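Long-range contact in alcohol dehydrogenase (Thermus sp., PDB 4CPD), which probably catalyses the NAD-dependent interconversion of alcohols and aldehydes or ketones, as a zinc-containing medium-chain alcohol dehydrogenase: residues E60-V65 / G78-G83. Numbering follows the deposited sequence.
Sequences EFVGQV and GDWVVG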
ATOM      1  N   GLU A  60      -6.661 -27.246  -2.022  1.00 37.66           N
ATOM      2  CA  GLU A  60      -6.326 -27.421  -0.628  1.00 38.63           C
ATOM      3  C   GLU A  60      -6.055 -28.910  -0.298  1.00 38.48           C
ATOM      4  O   GLU A  60      -6.937 -29.737  -0.500  1.00 36.39           O
ATOM      5  CB  GLU A  60      -7.468 -26.950   0.205  1.00 39.72           C
ATOM      6  CG  GLU A  60      -7.698 -25.454   0.240  1.00 39.82           C
ATOM      7  CD  GLU A  60      -8.978 -25.156   1.004  1.00 41.32           C
ATOM      8  OE1 GLU A  60     -10.068 -25.480   0.505  1.00 41.65           O
ATOM      9  OE2 GLU A  60      -8.928 -24.630   2.119  1.00 48.20           O
ATOM     10  N   PHE A  61      -4.845 -29.228   0.188  1.00 36.16           N
ATOM     11  CA  PHE A  61      -4.492 -30.604   0.481  1.00 38.59           C
ATOM     12  C   PHE A  61      -3.456 -30.792   1.572  1.00 42.99           C
ATOM     13  O   PHE A  61      -2.624 -29.920   1.846  1.00 44.70           O
ATOM     14  CB  PHE A  61      -3.952 -31.259  -0.768  1.00 38.86           C
ATOM     15  CG  PHE A  61      -2.599 -30.761  -1.174  1.00 36.02           C
ATOM     16  CD1 PHE A  61      -2.465 -29.584  -1.849  1.00 35.82           C
ATOM     17  CD2 PHE A  61      -1.475 -31.477  -0.872  1.00 36.71           C
ATOM     18  CE1 PHE A  61      -1.220 -29.118  -2.215  1.00 38.77           C
ATOM     19  CE2 PHE A  61      -0.219 -31.031  -1.233  1.00 38.10           C
ATOM     20  CZ  PHE A  61      -0.088 -29.844  -1.897  1.00 38.59           C
ATOM     21  N   VAL A  62      -3.520 -31.970   2.171  1.00 44.56           N
ATOM     22  CA  VAL A  62      -2.436 -32.517   2.987  1.00 45.11           C
ATOM     23  C   VAL A  62      -2.376 -34.012   2.705  1.00 41.54           C
ATOM     24  O   VAL A  62      -3.410 -34.659   2.523  1.00 38.36           O
ATOM     25  CB  VAL A  62      -2.664 -32.251   4.504  1.00 44.22           C
ATOM     26  CG1 VAL A  62      -4.053 -32.706   4.928  1.00 40.44           C
ATOM     27  CG2 VAL A  62      -1.550 -32.893   5.344  1.00 41.42           C
ATOM     28  N   GLY A  63      -1.178 -34.562   2.659  1.00 40.82           N
ATOM     29  CA  GLY A  63      -1.043 -35.980   2.341  1.00 42.83           C
ATOM     30  C   GLY A  63       0.351 -36.495   2.513  1.00 39.97           C
ATOM     31  O   GLY A  63       1.165 -35.872   3.161  1.00 39.32           O
ATOM     32  N   GLN A  64       0.616 -37.646   1.916  1.00 45.50           N
ATOM     33  CA  GLN A  64       1.954 -38.289   1.964  1.00 47.64           C
ATOM     34  C   GLN A  64       2.567 -38.472   0.585  1.00 47.65           C
ATOM     35  O   GLN A  64       1.866 -38.725  -0.412  1.00 45.74           O
ATOM     36  CB  GLN A  64       1.863 -39.661   2.592  1.00 46.36           C
ATOM     37  CG  GLN A  64       1.587 -39.633   4.069  1.00 52.96           C
ATOM     38  CD  GLN A  64       1.363 -41.028   4.622  1.00 53.82           C
ATOM     39  OE1 GLN A  64       0.339 -41.653   4.335  1.00 53.67           O
ATOM     40  NE2 GLN A  64       2.325 -41.530   5.401  1.00 50.59           N
ATOM     41  N   VAL A  65       3.888 -38.373   0.545  1.00 46.46           N
ATOM     42  CA  VAL A  65       4.610 -38.452  -0.706  1.00 48.36           C
ATOM     43  C   VAL A  65       4.534 -39.884  -1.245  1.00 48.20           C
ATOM     44  O   VAL A  65       4.849 -40.806  -0.552  1.00 48.07           O
ATOM     45  CB  VAL A  65       6.073 -38.047  -0.473  1.00 48.91           C
ATOM     46  CG1 VAL A  65       6.928 -38.242  -1.717  1.00 53.73           C
ATOM     47  CG2 VAL A  65       6.149 -36.602  -0.040  1.00 47.87           C
ATOM     48  N   GLY A  78       7.648 -41.786   2.505  1.00 54.83           N
ATOM     49  CA  GLY A  78       6.781 -41.766   3.709  1.00 59.65           C
ATOM     50  C   GLY A  78       6.148 -40.429   4.118  1.00 53.91           C
ATOM     51  O   GLY A  78       5.111 -40.399   4.791  1.00 49.71           O
ATOM     52  N   ASP A  79       6.781 -39.340   3.672  1.00 53.83           N
ATOM     53  CA  ASP A  79       6.686 -38.022   4.272  1.00 50.31           C
ATOM     54  C   ASP A  79       5.334 -37.332   4.152  1.00 46.89           C
ATOM     55  O   ASP A  79       4.763 -37.237   3.072  1.00 39.42           O
ATOM     56  CB  ASP A  79       7.775 -37.114   3.688  1.00 51.91           C
ATOM     57  CG  ASP A  79       9.183 -37.511   4.120  1.00 53.27           C
ATOM     58  OD1 ASP A  79       9.341 -38.425   4.967  1.00 56.27           O
ATOM     59  OD2 ASP A  79      10.135 -36.877   3.611  1.00 53.90           O
ATOM     60  N   TRP A  80       4.851 -36.854   5.297  1.00 46.04           N
ATOM     61  CA  TRP A  80       3.663 -36.031   5.372  1.00 45.36           C
ATOM     62  C   TRP A  80       4.001 -34.628   4.895  1.00 43.10           C
ATOM     63  O   TRP A  80       4.976 -34.025   5.347  1.00 44.39           O
ATOM     64  CB  TRP A  80       3.122 -35.973   6.804  1.00 46.44           C
ATOM     65  CG  TRP A  80       2.333 -37.180   7.155  1.00 49.49           C
ATOM     66  CD1 TRP A  80       2.804 -38.314   7.732  1.00 51.11           C
ATOM     67  CD2 TRP A  80       0.937 -37.399   6.925  1.00 49.75           C
ATOM     68  NE1 TRP A  80       1.794 -39.226   7.872  1.00 51.59           N
ATOM     69  CE2 TRP A  80       0.634 -38.690   7.385  1.00 50.24           C
ATOM     70  CE3 TRP A  80      -0.078 -36.638   6.379  1.00 52.20           C
ATOM     71  CZ2 TRP A  80      -0.647 -39.233   7.318  1.00 46.08           C
ATOM     72  CZ3 TRP A  80      -1.351 -37.179   6.323  1.00 54.98           C
ATOM     73  CH2 TRP A  80      -1.619 -38.465   6.787  1.00 48.54           C
ATOM     74  N   VAL A  81       3.190 -34.113   3.981  1.00 37.70           N
ATOM     75  CA  VAL A  81       3.454 -32.810   3.401  1.00 38.96           C
ATOM     76  C   VAL A  81       2.193 -31.982   3.192  1.00 40.05           C
ATOM     77  O   VAL A  81       1.062 -32.490   3.139  1.00 38.74           O
ATOM     78  CB  VAL A  81       4.167 -32.899   2.040  1.00 39.39           C
ATOM     79  CG1 VAL A  81       5.553 -33.506   2.197  1.00 39.89           C
ATOM     80  CG2 VAL A  81       3.306 -33.666   1.029  1.00 39.17           C
ATOM     81  N   VAL A  82       2.436 -30.684   3.089  1.00 37.35           N
ATOM     82  CA  VAL A  82       1.448 -29.742   2.701  1.00 36.14           C
ATOM     83  C   VAL A  82       2.116 -28.735   1.716  1.00 36.84           C
ATOM     84  O   VAL A  82       3.352 -28.639   1.613  1.00 37.67           O
ATOM     85  CB  VAL A  82       0.882 -29.081   3.934  1.00 36.65           C
ATOM     86  CG1 VAL A  82       1.846 -28.040   4.456  1.00 35.02           C
ATOM     87  CG2 VAL A  82      -0.453 -28.420   3.618  1.00 48.42           C
ATOM     88  N   GLY A  83       1.317 -28.021   0.944  1.00 39.37           N
ATOM     89  CA  GLY A  83       1.889 -27.103  -0.045  1.00 38.84           C
ATOM     90  C   GLY A  83       0.955 -25.957  -0.309  1.00 37.80           C
ATOM     91  O   GLY A  83      -0.245 -26.085  -0.089  1.00 42.72           O
TER
HETATM   92  O   HOH W   1      -3.082 -26.356  -0.168  1.00 57.90           O
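Q64 lies flat over one face of the W80 indole. Its CG sits almost straight above the five-membered ring, 3.7 Å from the ring centroid, a CH-pi contact. Beyond CG the chain is extended, and the amide follows the indole with the two planes only 16° apart. At the edge of the same indole is V62, whose CG2 lies 4.2 Å from W80 CE3. H33 of strand 28-37 meets W80 edge-to-face, and P144 also touches it. The F61 ring lies beside the backbone of G83, obliquely to it, with CZ 3.7 Å from G83 N. A chi1 of 71° places F61 CG between its own N and carbonyl carbon, and the ring leans across to the partner strand.

The Q64 amide is tied down at its end. NE2 donates to G78 O at 3.1 Å, a bent bond (142°) with the acceptor somewhat out of the amide plane. This probably helps to keep the amide stacked on the indole.

G63 and V81 form an antiparallel hydrogen-bonded pair. G63 N donates to V81 O at 3.1 Å and V81 N to G63 O at 2.8 Å, both nearly straight. Next to them V65 N donates to D79 O at 2.9 Å. V81 is on the other face of the sheet from W80, and its CG1 packs against V65 CG2 at 3.9 Å, the two side chains crossing at about a right angle.

F61 lies two residues after H59, which binds one zinc together with C38 and D152. The two strands form a beta hairpin in the GroES-like domain. Strand 60-68 also pairs with strand 28-37, whose V30 touches V81, so the hairpin belongs to the mixed sheet of this domain in medium-chain alcohol dehydrogenases.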